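Side-chain contacts in dihydrodipicolinate synthase (Bacillus anthracis, PDB 1XKY), which probably catalyses the condensation of pyruvate with aspartate semialdehyde, the lyase step that leads to dihydrodipicolinate in lysine biosynthesis: residues 65-68 / 69-73; 126-129 / 130-133; 176-179 / 180-183; 219-222 / 223-227; 249-252 / 253-257. One frame throughout, in Å; residues are numbered along the deposited sequence.

Contact 1 of 5, residues 65-68 / 69-73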
loop_
_atom_site.group_PDB
_atom_site.type_symbol
_atom_site.label_atom_id
_atom_site.label_comp_id
_atom_site.label_asym_id
_atom_site.label_seq_id
_atom_site.Cartn_x
_atom_site.Cartn_y
_atom_site.Cartn_z
ATOM N N GLU A 65 14.594 -10.034 -32.719
ATOM C CA GLU A 65 15.202 -11.078 -33.538
ATOM C C GLU A 65 15.543 -12.305 -32.687
ATOM O O GLU A 65 15.323 -13.433 -33.109
ATOM C CB GLU A 65 16.459 -10.540 -34.243
ATOM C CG GLU A 65 16.178 -9.523 -35.367
ATOM C CD GLU A 65 15.690 -8.147 -34.879
ATOM O OE1 GLU A 65 16.077 -7.706 -33.768
ATOM O OE2 GLU A 65 14.908 -7.504 -35.624
ATOM N N GLU A 66 16.074 -12.070 -31.490
ATOM C CA GLU A 66 16.335 -13.131 -30.505
ATOM C C GLU A 66 15.059 -13.864 -30.084
ATOM O O GLU A 66 15.029 -15.101 -30.021
ATOM C CB GLU A 66 17.043 -12.547 -29.278
ATOM C CG GLU A 66 18.517 -12.277 -29.520
ATOM C CD GLU A 66 19.217 -11.619 -28.349
ATOM O OE1 GLU A 66 18.626 -10.733 -27.694
ATOM O OE2 GLU A 66 20.382 -11.983 -28.102
ATOM N N LYS A 67 14.009 -13.092 -29.816
ATOM C CA LYS A 67 12.723 -13.652 -29.439
ATOM C C LYS A 67 12.226 -14.628 -30.504
ATOM O O LYS A 67 11.902 -15.758 -30.188
ATOM C CB LYS A 67 11.696 -12.544 -29.186
ATOM C CG LYS A 67 11.968 -11.735 -27.931
ATOM C CD LYS A 67 10.985 -10.584 -27.797
ATOM C CE LYS A 67 11.271 -9.777 -26.557
ATOM N NZ LYS A 67 10.525 -8.506 -26.527
ATOM N N VAL A 68 12.202 -14.185 -31.760
ATOM C CA VAL A 68 11.683 -14.990 -32.873
ATOM C C VAL A 68 12.526 -16.255 -33.096
ATOM O O VAL A 68 11.975 -17.324 -33.322
ATOM C CB VAL A 68 11.587 -14.161 -34.196
ATOM C CG1 VAL A 68 11.197 -15.061 -35.387
ATOM C CG2 VAL A 68 10.595 -12.997 -34.041
ATOM N N ALA A 69 13.849 -16.134 -33.020
ATOM C CA ALA A 69 14.732 -17.308 -33.092
ATOM C C ALA A 69 14.443 -18.296 -31.952
ATOM O O ALA A 69 14.400 -19.517 -32.160
ATOM C CB ALA A 69 16.189 -16.879 -33.061
ATOM N N LEU A 70 14.250 -17.750 -30.753
ATOM C CA LEU A 70 13.920 -18.543 -29.577
ATOM C C LEU A 70 12.578 -19.256 -29.725
ATOM O O LEU A 70 12.475 -20.448 -29.403
ATOM C CB LEU A 70 13.919 -17.663 -28.313
ATOM C CG LEU A 70 13.687 -18.377 -26.976
ATOM C CD1 LEU A 70 14.788 -19.388 -26.696
ATOM C CD2 LEU A 70 13.584 -17.358 -25.835
ATOM N N TYR A 71 11.556 -18.538 -30.200
ATOM C CA TYR A 71 10.244 -19.150 -30.443
ATOM C C TYR A 71 10.386 -20.312 -31.427
ATOM O O TYR A 71 9.859 -21.408 -31.198
ATOM C CB TYR A 71 9.224 -18.165 -31.040
ATOM C CG TYR A 71 8.953 -16.890 -30.268
ATOM C CD1 TYR A 71 9.092 -16.819 -28.875
ATOM C CD2 TYR A 71 8.519 -15.749 -30.940
ATOM C CE1 TYR A 71 8.840 -15.624 -28.190
ATOM C CE2 TYR A 71 8.253 -14.563 -30.265
ATOM C CZ TYR A 71 8.414 -14.501 -28.895
ATOM O OH TYR A 71 8.153 -13.303 -28.247
ATOM N N ARG A 72 11.091 -20.046 -32.527
ATOM C CA ARG A 72 11.248 -21.019 -33.602
ATOM C C ARG A 72 11.941 -22.288 -33.104
ATOM O O ARG A 72 11.510 -23.392 -33.414
ATOM C CB ARG A 72 12.027 -20.395 -34.763
ATOM C CG ARG A 72 12.192 -21.295 -35.959
ATOM C CD ARG A 72 13.191 -20.722 -36.953
ATOM N NE ARG A 72 12.649 -19.573 -37.679
ATOM C CZ ARG A 72 13.031 -18.306 -37.529
ATOM N NH1 ARG A 72 13.990 -17.962 -36.667
ATOM N NH2 ARG A 72 12.447 -17.362 -38.263
ATOM N N HIS A 73 12.999 -22.123 -32.322
ATOM C CA HIS A 73 13.720 -23.270 -31.784
ATOM C C HIS A 73 12.867 -24.097 -30.821
ATOM O O HIS A 73 12.857 -25.330 -30.880
ATOM C CB HIS A 73 14.984 -22.820 -31.068
ATOM C CG HIS A 73 15.781 -23.956 -30.510
ATOM N ND1 HIS A 73 16.510 -24.807 -31.311
ATOM C CD2 HIS A 73 15.946 -24.399 -29.241
ATOM C CE1 HIS A 73 17.108 -25.712 -30.557
ATOM N NE2 HIS A 73 16.778 -25.490 -29.296
#
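Tyr71 lies alongside Lys67, one turn earlier on helix 64-78, both side chains pointing the same way. The tyrosine illustrates how an i, i+4 pair uses a ring as a lid over the helix's own backbone. Tyr71 CB starts 3.7 Å from Lys67 O; Tyr71 CG, turned anti to the carbonyl carbon (chi1 -56°), comes to 3.2 Å from that oxygen. Lys67 O therefore sits below one ring face, toward its rim, with Val68 N under the same face. CD1 and CD2 straddle the oxygen, CD2 draws near Val68 CA, CE2 stays over the Lys67 carbonyl, and Tyr71 CZ reaches Lys67 CB at 3.8 Å. At the tip, Tyr71 OH touches Lys67 CB at 3.7 Å and Lys67 CD at 4.0 Å, beside the extended lysine chain. Nearby, Arg72 bends at chi3 and brings NH2 to 3.9 Å from Val68 CG1. The helix belongs to the beta-alpha-beta unit between strands 49-52 and 84-87; Tyr71 also meets Val52 of the barrel and Leu99 and Ala103 of helix 93-105. Tyr71 N hydrogen-bonds to Lys67 O at 2.8 Å while the ring lies over it, which implies a carbonyl bonded by the backbone and screened on one side by aromatic carbon.

Contact 2 of 5, residues 126-129 / 130-133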
loop_
_atom_site.group_PDB
_atom_site.type_symbol
_atom_site.label_atom_id
_atom_site.label_comp_id
_atom_site.label_asym_id
_atom_site.label_seq_id
_atom_site.Cartn_x
_atom_site.Cartn_y
_atom_site.Cartn_z
ATOM N N MET A 126 -6.431 -0.542 -22.273
ATOM C CA MET A 126 -6.028 -1.935 -22.275
ATOM C C MET A 126 -6.995 -2.792 -23.076
ATOM O O MET A 126 -6.574 -3.682 -23.803
ATOM C CB MET A 126 -5.896 -2.466 -20.848
ATOM C CG MET A 126 -4.645 -1.966 -20.167
ATOM S SD MET A 126 -4.316 -2.829 -18.631
ATOM C CE MET A 126 -5.359 -1.920 -17.496
ATOM N N TYR A 127 -8.285 -2.507 -22.955
ATOM C CA TYR A 127 -9.274 -3.199 -23.763
ATOM C C TYR A 127 -8.967 -3.056 -25.267
ATOM O O TYR A 127 -8.921 -4.053 -25.997
ATOM C CB TYR A 127 -10.695 -2.716 -23.437
ATOM C CG TYR A 127 -11.694 -3.378 -24.328
ATOM C CD1 TYR A 127 -12.171 -4.649 -24.033
ATOM C CD2 TYR A 127 -12.106 -2.772 -25.512
ATOM C CE1 TYR A 127 -13.063 -5.291 -24.889
ATOM C CE2 TYR A 127 -12.991 -3.395 -26.362
ATOM C CZ TYR A 127 -13.472 -4.653 -26.042
ATOM O OH TYR A 127 -14.355 -5.280 -26.887
ATOM N N GLN A 128 -8.744 -1.825 -25.724
ATOM C CA GLN A 128 -8.425 -1.590 -27.133
ATOM C C GLN A 128 -7.083 -2.206 -27.536
ATOM O O GLN A 128 -6.921 -2.698 -28.653
ATOM C CB GLN A 128 -8.437 -0.093 -27.444
ATOM C CG GLN A 128 -9.801 0.574 -27.279
ATOM C CD GLN A 128 -10.900 0.015 -28.191
ATOM O OE1 GLN A 128 -12.086 0.064 -27.836
ATOM N NE2 GLN A 128 -10.521 -0.512 -29.356
ATOM N N HIS A 129 -6.133 -2.195 -26.608
ATOM C CA HIS A 129 -4.804 -2.768 -26.830
ATOM C C HIS A 129 -4.910 -4.268 -27.105
ATOM O O HIS A 129 -4.454 -4.745 -28.142
ATOM C CB HIS A 129 -3.933 -2.455 -25.601
ATOM C CG HIS A 129 -2.646 -3.218 -25.515
ATOM N ND1 HIS A 129 -1.488 -2.802 -26.140
ATOM C CD2 HIS A 129 -2.318 -4.326 -24.808
ATOM C CE1 HIS A 129 -0.508 -3.640 -25.838
ATOM N NE2 HIS A 129 -0.986 -4.575 -25.036
ATOM N N PHE A 130 -5.535 -4.992 -26.181
ATOM C CA PHE A 130 -5.646 -6.450 -26.269
ATOM C C PHE A 130 -6.537 -6.869 -27.439
ATOM O O PHE A 130 -6.229 -7.818 -28.150
ATOM C CB PHE A 130 -6.201 -7.023 -24.963
ATOM C CG PHE A 130 -5.233 -6.962 -23.800
ATOM C CD1 PHE A 130 -3.959 -7.500 -23.907
ATOM C CD2 PHE A 130 -5.617 -6.398 -22.588
ATOM C CE1 PHE A 130 -3.076 -7.470 -22.825
ATOM C CE2 PHE A 130 -4.739 -6.359 -21.504
ATOM C CZ PHE A 130 -3.474 -6.901 -21.621
ATOM N N LYS A 131 -7.637 -6.144 -27.635
ATOM C CA LYS A 131 -8.537 -6.381 -28.767
ATOM C C LYS A 131 -7.810 -6.278 -30.108
ATOM O O LYS A 131 -7.965 -7.149 -30.967
ATOM C CB LYS A 131 -9.720 -5.402 -28.719
ATOM C CG LYS A 131 -10.721 -5.547 -29.870
ATOM C CD LYS A 131 -11.965 -4.731 -29.598
ATOM C CE LYS A 131 -13.004 -4.902 -30.688
ATOM N NZ LYS A 131 -12.619 -4.166 -31.913
ATOM N N ALA A 132 -7.018 -5.221 -30.279
ATOM C CA ALA A 132 -6.272 -5.001 -31.520
ATOM C C ALA A 132 -5.223 -6.083 -31.801
ATOM O O ALA A 132 -5.047 -6.499 -32.948
ATOM C CB ALA A 132 -5.608 -3.628 -31.503
ATOM N N ILE A 133 -4.514 -6.525 -30.763
ATOM C CA ILE A 133 -3.498 -7.570 -30.926
ATOM C C ILE A 133 -4.185 -8.890 -31.262
ATOM O O ILE A 133 -3.792 -9.570 -32.210
ATOM C CB ILE A 133 -2.590 -7.727 -29.675
ATOM C CG1 ILE A 133 -1.871 -6.416 -29.359
ATOM C CG2 ILE A 133 -1.553 -8.865 -29.880
ATOM C CD1 ILE A 133 -1.431 -6.312 -27.913
#
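The imidazole of His129 is packed against two residues that follow it. Ile133 CD1 sits over one face, 3.6 Å from the ring centroid and 20° off the normal, its nearest ring atom being His129 NE2 at 3.4 Å. Toward Phe130 the histidine turns an edge: the rings form a T-shaped pair, centroids 5.1 Å apart and planes at 70°, with His129 CD2 over the phenyl face 3.7 Å from Phe130 CD1. A chi1 of 167°, with CG anti to the backbone N, sets the imidazole out from the helix where Ile133 CD1 can come up over its face, and ND1 is held by a hydrogen bond to Thr93. Phe130 CE2 also reaches Met126 CB at 4.1 Å. Helix 123-135 links strands 110-114 and 141-145 of the TIM barrel, and Phe130 and Ile133 both rest on Leu113 of the former strand. The other flank is looser and partly exposed. There the Lys131 chain passes the Tyr127 ring obliquely, Lys131 CD lying 3.6 Å from Tyr127 CE2 and 3.7 Å from Tyr127 OH. Beyond this the lysine bends at chi4 so that NZ makes a salt bridge with Glu135, while Tyr127 receives Arg161 in a cation-pi contact.

Contact 3 of 5, residues 176-179 / 180-183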
loop_
_atom_site.group_PDB
_atom_site.type_symbol
_atom_site.label_atom_id
_atom_site.label_comp_id
_atom_site.label_asym_id
_atom_site.label_seq_id
_atom_site.Cartn_x
_atom_site.Cartn_y
_atom_site.Cartn_z
ATOM N N GLY A 176 -2.590 -11.852 -7.226
ATOM C CA GLY A 176 -2.448 -12.334 -5.858
ATOM C C GLY A 176 -3.755 -12.420 -5.094
ATOM O O GLY A 176 -3.753 -12.593 -3.884
ATOM N N ASP A 177 -4.873 -12.338 -5.806
ATOM C CA ASP A 177 -6.179 -12.214 -5.186
ATOM C C ASP A 177 -7.111 -13.286 -5.731
ATOM O O ASP A 177 -7.611 -13.171 -6.855
ATOM C CB ASP A 177 -6.739 -10.812 -5.457
ATOM C CG ASP A 177 -7.999 -10.511 -4.661
ATOM O OD1 ASP A 177 -8.736 -11.450 -4.295
ATOM O OD2 ASP A 177 -8.257 -9.319 -4.402
ATOM N N VAL A 178 -7.366 -14.318 -4.927
ATOM C CA VAL A 178 -8.207 -15.437 -5.386
ATOM C C VAL A 178 -9.694 -15.058 -5.437
ATOM O O VAL A 178 -10.499 -15.774 -6.041
ATOM C CB VAL A 178 -7.977 -16.742 -4.569
ATOM C CG1 VAL A 178 -6.494 -17.137 -4.601
ATOM C CG2 VAL A 178 -8.484 -16.619 -3.137
ATOM N N LEU A 179 -10.054 -13.919 -4.840
ATOM C CA LEU A 179 -11.439 -13.427 -4.904
ATOM C C LEU A 179 -11.781 -12.667 -6.194
ATOM O O LEU A 179 -12.908 -12.757 -6.676
ATOM C CB LEU A 179 -11.784 -12.614 -3.654
ATOM C CG LEU A 179 -11.706 -13.400 -2.334
ATOM C CD1 LEU A 179 -12.263 -12.583 -1.184
ATOM C CD2 LEU A 179 -12.441 -14.735 -2.414
ATOM N N THR A 180 -10.826 -11.937 -6.772
ATOM C CA THR A 180 -11.011 -11.427 -8.135
ATOM C C THR A 180 -10.989 -12.600 -9.141
ATOM O O THR A 180 -11.789 -12.636 -10.074
ATOM C CB THR A 180 -9.963 -10.358 -8.533
ATOM O OG1 THR A 180 -8.645 -10.849 -8.269
ATOM C CG2 THR A 180 -10.199 -9.060 -7.764
ATOM N N MET A 181 -10.092 -13.564 -8.933
ATOM C CA MET A 181 -10.103 -14.798 -9.739
ATOM C C MET A 181 -11.490 -15.457 -9.695
ATOM O O MET A 181 -12.038 -15.808 -10.737
ATOM C CB MET A 181 -9.055 -15.801 -9.247
ATOM C CG MET A 181 -7.602 -15.389 -9.443
ATOM S SD MET A 181 -6.531 -16.743 -8.923
ATOM C CE MET A 181 -4.998 -15.883 -8.578
ATOM N N THR A 182 -12.057 -15.592 -8.493
ATOM C CA THR A 182 -13.393 -16.175 -8.305
ATOM C C THR A 182 -14.411 -15.514 -9.219
ATOM O O THR A 182 -15.202 -16.188 -9.865
ATOM C CB THR A 182 -13.901 -16.034 -6.835
ATOM O OG1 THR A 182 -13.123 -16.861 -5.961
ATOM C CG2 THR A 182 -15.361 -16.424 -6.722
ATOM N N GLU A 183 -14.382 -14.186 -9.257
ATOM C CA GLU A 183 -15.349 -13.414 -10.024
ATOM C C GLU A 183 -15.165 -13.585 -11.534
ATOM O O GLU A 183 -16.144 -13.684 -12.283
ATOM C CB GLU A 183 -15.247 -11.939 -9.637
ATOM C CG GLU A 183 -16.448 -11.110 -10.048
ATOM C CD GLU A 183 -16.306 -9.655 -9.640
ATOM O OE1 GLU A 183 -15.560 -9.385 -8.676
ATOM O OE2 GLU A 183 -16.938 -8.789 -10.286
#
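Asp177 and Thr180 set their side chains at about a right angle to each other: Asp177 is the N-cap of helix 178-187, and Thr180, in the first turn, bonds back to it. This is a worked case of a general rule: the first turn of a helix has amide hydrogens with no preceding carbonyl to meet, and a side chain supplies the acceptor. With CG swung away from its own backbone N (chi1 -171°), Asp177 brings OD1 above the start of the helix. Leu179 N donates to Asp177 OD1 at 2.9 Å, nearly along the carboxylate C-O axis, whereas Thr180 N comes at 3.3 Å from above the carboxylate plane, 74° out of it. The threonine donates a second time, from its side chain. Its OG1 stands between backbone N and carbonyl carbon (chi1 51°) and donates to Asp177 O at 2.9 Å, an oxygen that also accepts from Met181 N; Thr180 CG2 meanwhile lies 3.9 Å from Asp177 OD2. The helix dipole would probably add to the stability of a negative carboxylate here. Leu179 and Thr182 run side by side on another flank, pointing the same way. This flank faces a third subunit, where His244 is hydrogen-bonded to Thr182 OG1, while Met181 turns to Asp173 of strand 168-173, the strand that feeds this helix in the barrel. Val178 CG1 approaches Met181 SD at 4.3 Å. Val178 O accepts two bonds from one residue, Thr182 N at 2.9 Å and Thr182 OG1 at 2.8 Å, which reach it from opposite faces of the carbonyl plane.

Contact 4 of 5, residues 219-222 / 223-227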
loop_
_atom_site.group_PDB
_atom_site.type_symbol
_atom_site.label_atom_id
_atom_site.label_comp_id
_atom_site.label_asym_id
_atom_site.label_seq_id
_atom_site.Cartn_x
_atom_site.Cartn_y
_atom_site.Cartn_z
ATOM N N HIS A 219 10.210 -25.474 -12.642
ATOM C CA HIS A 219 11.591 -25.724 -13.075
ATOM C C HIS A 219 12.346 -26.688 -12.148
ATOM O O HIS A 219 13.243 -27.388 -12.604
ATOM C CB HIS A 219 12.403 -24.429 -13.149
ATOM C CG HIS A 219 12.032 -23.524 -14.283
ATOM N ND1 HIS A 219 12.641 -23.598 -15.516
ATOM C CD2 HIS A 219 11.173 -22.478 -14.351
ATOM C CE1 HIS A 219 12.148 -22.660 -16.305
ATOM N NE2 HIS A 219 11.257 -21.965 -15.621
ATOM N N VAL A 220 12.013 -26.691 -10.855
ATOM C CA VAL A 220 12.720 -27.515 -9.874
ATOM C C VAL A 220 11.858 -28.535 -9.125
ATOM O O VAL A 220 12.375 -29.561 -8.691
ATOM C CB VAL A 220 13.509 -26.659 -8.838
ATOM C CG1 VAL A 220 14.673 -25.949 -9.524
ATOM C CG2 VAL A 220 12.595 -25.656 -8.111
ATOM N N ILE A 221 10.563 -28.267 -8.969
ATOM C CA ILE A 221 9.688 -29.205 -8.259
ATOM C C ILE A 221 8.407 -29.509 -9.040
ATOM O O ILE A 221 7.344 -29.666 -8.460
ATOM C CB ILE A 221 9.359 -28.709 -6.829
ATOM C CG1 ILE A 221 8.834 -27.268 -6.863
ATOM C CG2 ILE A 221 10.598 -28.830 -5.926
ATOM C CD1 ILE A 221 8.051 -26.861 -5.610
ATOM N N GLY A 222 8.532 -29.626 -10.358
ATOM C CA GLY A 222 7.400 -29.948 -11.215
ATOM C C GLY A 222 6.724 -31.259 -10.852
ATOM O O GLY A 222 5.497 -31.339 -10.860
ATOM N N ASN A 223 7.509 -32.291 -10.535
ATOM C CA ASN A 223 6.908 -33.589 -10.192
ATOM C C ASN A 223 6.101 -33.481 -8.897
ATOM O O ASN A 223 5.015 -34.057 -8.786
ATOM C CB ASN A 223 7.953 -34.709 -10.088
ATOM C CG ASN A 223 8.512 -35.143 -11.451
ATOM O OD1 ASN A 223 7.874 -34.982 -12.492
ATOM N ND2 ASN A 223 9.704 -35.719 -11.432
ATOM N N GLU A 224 6.634 -32.732 -7.933
ATOM C CA GLU A 224 5.952 -32.491 -6.657
ATOM C C GLU A 224 4.619 -31.745 -6.861
ATOM O O GLU A 224 3.590 -32.116 -6.280
ATOM C CB GLU A 224 6.854 -31.716 -5.699
ATOM C CG GLU A 224 8.047 -32.525 -5.146
ATOM C CD GLU A 224 9.251 -32.620 -6.090
ATOM O OE1 GLU A 224 9.173 -32.193 -7.256
ATOM O OE2 GLU A 224 10.290 -33.158 -5.657
ATOM N N MET A 225 4.640 -30.718 -7.703
ATOM C CA MET A 225 3.432 -29.958 -8.044
ATOM C C MET A 225 2.403 -30.823 -8.772
ATOM O O MET A 225 1.207 -30.686 -8.551
ATOM C CB MET A 225 3.786 -28.753 -8.920
ATOM C CG MET A 225 4.637 -27.711 -8.234
ATOM S SD MET A 225 5.166 -26.405 -9.353
ATOM C CE MET A 225 3.575 -25.694 -9.778
ATOM N N GLN A 226 2.879 -31.709 -9.647
ATOM C CA GLN A 226 2.004 -32.653 -10.340
ATOM C C GLN A 226 1.283 -33.564 -9.332
ATOM O O GLN A 226 0.070 -33.760 -9.417
ATOM C CB GLN A 226 2.822 -33.468 -11.339
ATOM C CG GLN A 226 2.032 -34.436 -12.190
ATOM C CD GLN A 226 2.910 -35.113 -13.222
ATOM O OE1 GLN A 226 3.717 -35.988 -12.895
ATOM N NE2 GLN A 226 2.775 -34.703 -14.465
ATOM N N GLU A 227 2.032 -34.100 -8.370
ATOM C CA GLU A 227 1.453 -34.955 -7.325
ATOM C C GLU A 227 0.514 -34.163 -6.406
ATOM O O GLU A 227 -0.505 -34.682 -5.972
ATOM C CB GLU A 227 2.573 -35.614 -6.501
ATOM C CG GLU A 227 2.100 -36.532 -5.367
ATOM C CD GLU A 227 1.640 -37.906 -5.827
ATOM O OE1 GLU A 227 1.106 -38.662 -4.988
ATOM O OE2 GLU A 227 1.800 -38.242 -7.010
HETATM O O HOH W 1 11.312 -32.661 -8.914
#
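The flat carboxylate of Glu224 is folded back against Ile221, three residues earlier, with Ile221 CG2 standing over one of its faces, 4.0 Å from Glu224 CD. The two side chains cross at about a right angle. One oxygen comes closest: Glu224 OE1 lies 3.2 Å from Ile221 CA and 3.5 Å from Ile221 CB. A bend at chi2 (81°) curls the chain back to put it there. Glu224 OE1 also accepts a hydrogen bond from a water at 2.7 Å, and that water donates to Val220 O at a longer 3.3 Å, tying the acid to the preceding turn. The example shows how a side chain and solvent can bridge an irregular stretch of helix. Helix 218-234, which follows strand 212-215, the eighth strand of the TIM barrel, is kinked here, with N of Asn223 and Glu224 lacking bonds to the turn before. Regular bonding resumes as Met225 N donates to Ile221 O at 3.0 Å and Gln226 N to Gly222 O. Beneath the bend, Met225 CG passes 3.3 Å from Ile221 O and 4.4 Å from Ile221 CD1. Both of these buried side chains meet Leu247 of helix 237-253, and Met225 also lies on Ile213 and Ser215 of the eighth strand.

Contact 5 of 5, residues 249-252 / 253-257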
loop_
_atom_site.group_PDB
_atom_site.type_symbol
_atom_site.label_atom_id
_atom_site.label_comp_id
_atom_site.label_asym_id
_atom_site.label_seq_id
_atom_site.Cartn_x
_atom_site.Cartn_y
_atom_site.Cartn_z
ATOM N N ARG A 249 7.295 -22.712 0.233
ATOM C CA ARG A 249 8.648 -22.558 0.754
ATOM C C ARG A 249 9.651 -22.413 -0.390
ATOM O O ARG A 249 10.452 -21.471 -0.426
ATOM C CB ARG A 249 8.991 -23.787 1.594
ATOM C CG ARG A 249 10.119 -23.610 2.562
ATOM C CD ARG A 249 9.943 -24.562 3.743
ATOM N NE ARG A 249 9.883 -25.964 3.327
ATOM C CZ ARG A 249 10.941 -26.670 2.935
ATOM N NH1 ARG A 249 12.144 -26.111 2.874
ATOM N NH2 ARG A 249 10.798 -27.940 2.587
ATOM N N VAL A 250 9.597 -23.353 -1.328
ATOM C CA VAL A 250 10.495 -23.338 -2.481
ATOM C C VAL A 250 10.310 -22.065 -3.316
ATOM O O VAL A 250 11.291 -21.414 -3.711
ATOM C CB VAL A 250 10.312 -24.614 -3.340
ATOM C CG1 VAL A 250 11.004 -24.485 -4.709
ATOM C CG2 VAL A 250 10.837 -25.828 -2.571
ATOM N N THR A 251 9.057 -21.702 -3.562
ATOM C CA THR A 251 8.754 -20.522 -4.361
ATOM C C THR A 251 9.291 -19.244 -3.727
ATOM O O THR A 251 9.933 -18.440 -4.404
ATOM C CB THR A 251 7.245 -20.389 -4.629
ATOM O OG1 THR A 251 6.798 -21.553 -5.334
ATOM C CG2 THR A 251 6.971 -19.169 -5.484
ATOM N N ASP A 252 9.059 -19.068 -2.432
ATOM C CA ASP A 252 9.576 -17.895 -1.723
ATOM C C ASP A 252 11.090 -17.726 -1.922
ATOM O O ASP A 252 11.569 -16.610 -2.133
ATOM C CB ASP A 252 9.244 -17.967 -0.225
ATOM C CG ASP A 252 7.784 -17.665 0.071
ATOM O OD1 ASP A 252 7.053 -17.198 -0.838
ATOM O OD2 ASP A 252 7.363 -17.895 1.228
ATOM N N SER A 253 11.825 -18.836 -1.879
ATOM C CA SER A 253 13.287 -18.803 -1.984
ATOM C C SER A 253 13.759 -18.390 -3.383
ATOM O O SER A 253 14.875 -17.892 -3.543
ATOM C CB SER A 253 13.890 -20.156 -1.595
ATOM O OG SER A 253 13.797 -21.098 -2.648
ATOM N N LEU A 254 12.891 -18.600 -4.376
ATOM C CA LEU A 254 13.160 -18.268 -5.784
ATOM C C LEU A 254 12.892 -16.791 -6.135
ATOM O O LEU A 254 13.195 -16.342 -7.248
ATOM C CB LEU A 254 12.314 -19.177 -6.689
ATOM C CG LEU A 254 12.874 -20.464 -7.324
ATOM C CD1 LEU A 254 14.167 -20.972 -6.735
ATOM C CD2 LEU A 254 11.784 -21.543 -7.350
ATOM N N PHE A 255 12.326 -16.041 -5.191
ATOM C CA PHE A 255 12.043 -14.623 -5.392
ATOM C C PHE A 255 12.682 -13.712 -4.336
ATOM O O PHE A 255 12.268 -12.557 -4.189
ATOM C CB PHE A 255 10.525 -14.405 -5.442
ATOM C CG PHE A 255 9.870 -14.973 -6.672
ATOM C CD1 PHE A 255 9.700 -14.191 -7.807
ATOM C CD2 PHE A 255 9.410 -16.284 -6.689
ATOM C CE1 PHE A 255 9.092 -14.708 -8.949
ATOM C CE2 PHE A 255 8.798 -16.820 -7.826
ATOM C CZ PHE A 255 8.638 -16.025 -8.962
ATOM N N MET A 256 13.689 -14.211 -3.616
ATOM C CA MET A 256 14.421 -13.380 -2.646
ATOM C C MET A 256 15.386 -12.412 -3.335
ATOM O O MET A 256 15.746 -11.383 -2.769
ATOM C CB MET A 256 15.185 -14.239 -1.636
ATOM C CG MET A 256 14.309 -15.051 -0.692
ATOM S SD MET A 256 13.015 -14.081 0.087
ATOM C CE MET A 256 13.977 -12.999 1.146
ATOM N N ALA A 257 15.830 -12.775 -4.534
ATOM C CA ALA A 257 16.511 -11.862 -5.433
ATOM C C ALA A 257 15.642 -11.764 -6.686
ATOM O O ALA A 257 14.728 -12.579 -6.870
ATOM C CB ALA A 257 17.913 -12.376 -5.766
#
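Helix 237-253 runs out here, its backbone bonds passing from a weak i to i+4 link, Ser253 N to Arg249 O, to i to i+3 links from Leu254 N to Thr251 O at 3.0 Å and from Phe255 N to Asp252 O at 3.2 Å. Both of these shorter-span donors sit well above the carbonyl plane of their acceptor, 61° and 63° out of it, as the chain tightens. Here a serine side chain supplements the weak backbone bonds to one carbonyl. Ser253 OG, held between backbone N and carbonyl carbon (chi1 79°), turns back and donates to Val250 O at 2.7 Å, a shorter bond than the weak ones this oxygen receives from Ser253 N and Leu254 N. Leu254 lies alongside Val250, its CD2 4.0 Å from Val250 CG1. Phe255 likewise runs beside Thr251 and points the same way. Its ring meets Thr251 O with an edge, the oxygen near the ring plane and 3.2 Å from Phe255 CD2, while Phe255 CE2 touches Thr251 CG2 at 3.8 Å; the hydroxyl of that threonine is engaged by Leu247 O. Beyond the turn, Met256 bends twice and brings CG to 3.5 Å from Asp252 O. Ser253 and Leu254 pack on Leu292 of helix 286-297, and Leu254 also meets Val263 of helix 261-269. Val250 faces Val220 and Ile221 of helix 218-234, so the end of helix 237-253 is wedged among three helices, with Phe255 on Val216 of a loop.

Contacts 1 to 5 follow one another along a single TIM-barrel chain, each closing before the next opens. Contacts 1, 2 and 3 lie on helices of three beta-alpha-beta units that surround the eight-stranded parallel barrel; contact 4 lies on the helix after the eighth strand, and contact 5 ends the next one. Contacts 1 and 3, with centres about 34 Å apart, stand on opposite sides of the chain's centre, as do contacts 2 and 4. Only contacts 4 and 5 touch, their centres about 15 Å apart, with Val250 CG1 3.9 Å from Ile221 CD1. Contact 5 thus reaches the barrel layer through helix 218-234, on which helix 237-253 packs.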